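Local atomic coordinates of putative oxidoreductase (Thermus thermophilus, PDB entry 2ISM), a protein that is a putative oxidoreductase of the glucose/sorbosone dehydrogenase family, built as a beta-propeller of antiparallel four-stranded blades and carrying a bound calcium ion. Residues B[43-48]-B[53-58]. Numbering follows the deposited sequence.
Sequences GMLIAE and IRLFRE
M44 and I46 pair with F56 and R54 through two backbone rings in an antiparallel beta hairpin, the two middle strands of a four-stranded propeller blade. One ring joins I46 and R54, where R54 N gives to I46 O at 2.7 Å and I46 N to R54 O; the other joins M44 and F56, where F56 N reaches M44 O at 2.9 Å with an almost straight N-H (171°). The return bond from M44 N to F56 O is more bent. Between the rings, L45 and L55 form a non-hydrogen-bonded pair, with L45 CA lying 3.2 Å from R54 O as a CA-H...O contact.

Side chains alternate across the sheet. L45, A47, I53 and L55 share one face: L45 CD2 meets L55 CD1 at 3.9 Å, and L55 reaches this spot because its CG stands anti to the backbone N (chi1 168°). L45 and I53 both continue onto L80 of strand 77-82, so this face packs against the next blade. I46 and F56 meet on the other face, I46 CD1 touching the F56 CB at 4.2 Å instead of the ring.

At the end nearest the turn, R54, bent at chi2 and chi3, turns its NH1 edge to E48. The two form a salt bridge in which NH1 donates to E48 OE1 at 2.9 Å, keeping that oxygen in the guanidinium plane but approaching it from above the carboxylate, 39° out of plane.

The blade's two edge strands bond to the pair, 33-38 to L45 and A47, and 60-66 to I53. E48 OE1 also forms a salt bridge with R52 NE, while E48 OE2 accepts from E31 N, so the carboxylate is held at both oxygens.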
loop_
_atom_site.group_PDB
_atom_site.type_symbol
_atom_site.label_atom_id
_atom_site.label_comp_id
_atom_site.label_asym_id
_atom_site.label_seq_id
_atom_site.Cartn_x
_atom_site.Cartn_y
_atom_site.Cartn_z
ATOM N N GLY B 43 3.567 12.348 -16.894
ATOM C CA GLY B 43 4.887 12.033 -17.408
ATOM C C GLY B 43 5.850 11.612 -16.309
ATOM O O GLY B 43 5.541 11.713 -15.124
ATOM N N MET B 44 7.027 11.141 -16.700
ATOM C CA MET B 44 8.022 10.703 -15.733
ATOM C C MET B 44 9.425 11.089 -16.188
ATOM O O MET B 44 9.817 10.787 -17.316
ATOM C CB MET B 44 7.935 9.187 -15.568
ATOM C CG MET B 44 8.794 8.607 -14.467
ATOM S SD MET B 44 8.639 6.805 -14.420
ATOM C CE MET B 44 6.864 6.635 -14.380
ATOM N N LEU B 45 10.173 11.765 -15.318
ATOM C CA LEU B 45 11.539 12.150 -15.644
ATOM C C LEU B 45 12.478 11.095 -15.065
ATOM O O LEU B 45 12.304 10.635 -13.935
ATOM C CB LEU B 45 11.866 13.532 -15.069
ATOM C CG LEU B 45 11.041 14.699 -15.617
ATOM C CD1 LEU B 45 11.478 16.001 -14.952
ATOM C CD2 LEU B 45 11.228 14.790 -17.128
ATOM N N ILE B 46 13.470 10.709 -15.852
ATOM C CA ILE B 46 14.423 9.692 -15.442
ATOM C C ILE B 46 15.834 10.227 -15.628
ATOM O O ILE B 46 16.214 10.589 -16.739
ATOM C CB ILE B 46 14.292 8.429 -16.317
ATOM C CG1 ILE B 46 12.833 7.975 -16.376
ATOM C CG2 ILE B 46 15.183 7.324 -15.766
ATOM C CD1 ILE B 46 12.566 6.919 -17.449
ATOM N N ALA B 47 16.604 10.277 -14.548
ATOM C CA ALA B 47 17.978 10.755 -14.638
ATOM C C ALA B 47 18.925 9.590 -14.907
ATOM O O ALA B 47 19.005 8.657 -14.111
ATOM C CB ALA B 47 18.373 11.463 -13.341
ATOM N N GLU B 48 19.628 9.641 -16.037
ATOM C CA GLU B 48 20.599 8.606 -16.393
ATOM C C GLU B 48 21.969 9.162 -16.018
ATOM O O GLU B 48 22.318 10.272 -16.408
ATOM C CB GLU B 48 20.553 8.309 -17.890
ATOM C CG GLU B 48 19.352 7.485 -18.328
ATOM C CD GLU B 48 19.387 7.183 -19.813
ATOM O OE1 GLU B 48 19.145 8.111 -20.608
ATOM O OE2 GLU B 48 19.675 6.026 -20.186
ATOM N N ILE B 53 18.589 13.398 -18.967
ATOM C CA ILE B 53 17.357 13.344 -18.184
ATOM C C ILE B 53 16.331 12.948 -19.238
ATOM O O ILE B 53 16.076 13.705 -20.180
ATOM C CB ILE B 53 16.950 14.711 -17.606
ATOM C CG1 ILE B 53 17.970 15.165 -16.559
ATOM C CG2 ILE B 53 15.549 14.617 -16.996
ATOM C CD1 ILE B 53 17.655 16.509 -15.924
ATOM N N ARG B 54 15.763 11.757 -19.101
ATOM C CA ARG B 54 14.790 11.273 -20.064
ATOM C C ARG B 54 13.369 11.550 -19.619
ATOM O O ARG B 54 13.091 11.680 -18.426
ATOM C CB ARG B 54 14.952 9.760 -20.275
ATOM C CG ARG B 54 16.365 9.320 -20.611
ATOM C CD ARG B 54 16.838 9.920 -21.926
ATOM N NE ARG B 54 16.244 9.260 -23.082
ATOM C CZ ARG B 54 16.549 8.026 -23.477
ATOM N NH1 ARG B 54 17.441 7.309 -22.806
ATOM N NH2 ARG B 54 15.974 7.514 -24.557
ATOM N N LEU B 55 12.473 11.638 -20.596
ATOM C CA LEU B 55 11.058 11.858 -20.337
ATOM C C LEU B 55 10.315 10.662 -20.903
ATOM O O LEU B 55 10.435 10.360 -22.090
ATOM C CB LEU B 55 10.547 13.123 -21.038
ATOM C CG LEU B 55 9.013 13.256 -21.061
ATOM C CD1 LEU B 55 8.497 13.546 -19.652
ATOM C CD2 LEU B 55 8.590 14.368 -22.012
ATOM N N PHE B 56 9.575 9.962 -20.052
ATOM C CA PHE B 56 8.787 8.830 -20.510
ATOM C C PHE B 56 7.343 9.285 -20.384
ATOM O O PHE B 56 6.889 9.659 -19.297
ATOM C CB PHE B 56 9.023 7.594 -19.648
ATOM C CG PHE B 56 8.339 6.365 -20.173
ATOM C CD1 PHE B 56 8.723 5.809 -21.391
ATOM C CD2 PHE B 56 7.289 5.783 -19.472
ATOM C CE1 PHE B 56 8.068 4.691 -21.904
ATOM C CE2 PHE B 56 6.627 4.667 -19.973
ATOM C CZ PHE B 56 7.018 4.118 -21.195
ATOM N N ARG B 57 6.630 9.270 -21.502
ATOM C CA ARG B 57 5.248 9.721 -21.522
ATOM C C ARG B 57 4.498 9.034 -22.653
ATOM O O ARG B 57 4.978 8.984 -23.785
ATOM C CB ARG B 57 5.218 11.235 -21.728
ATOM C CG ARG B 57 3.862 11.886 -21.565
ATOM C CD ARG B 57 3.888 13.302 -22.124
ATOM N NE ARG B 57 2.664 14.040 -21.829
ATOM C CZ ARG B 57 2.324 15.185 -22.413
ATOM N NH1 ARG B 57 3.116 15.725 -23.330
ATOM N NH2 ARG B 57 1.194 15.793 -22.078
ATOM N N GLU B 58 3.323 8.501 -22.342
ATOM C CA GLU B 58 2.508 7.827 -23.345
ATOM C C GLU B 58 3.305 6.791 -24.133
ATOM O O GLU B 58 3.270 6.768 -25.364
ATOM C CB GLU B 58 1.906 8.863 -24.297
ATOM C CG GLU B 58 0.831 9.734 -23.662
ATOM C CD GLU B 58 0.480 10.940 -24.511
ATOM O OE1 GLU B 58 0.694 10.884 -25.742
ATOM O OE2 GLU B 58 -0.020 11.939 -23.950
#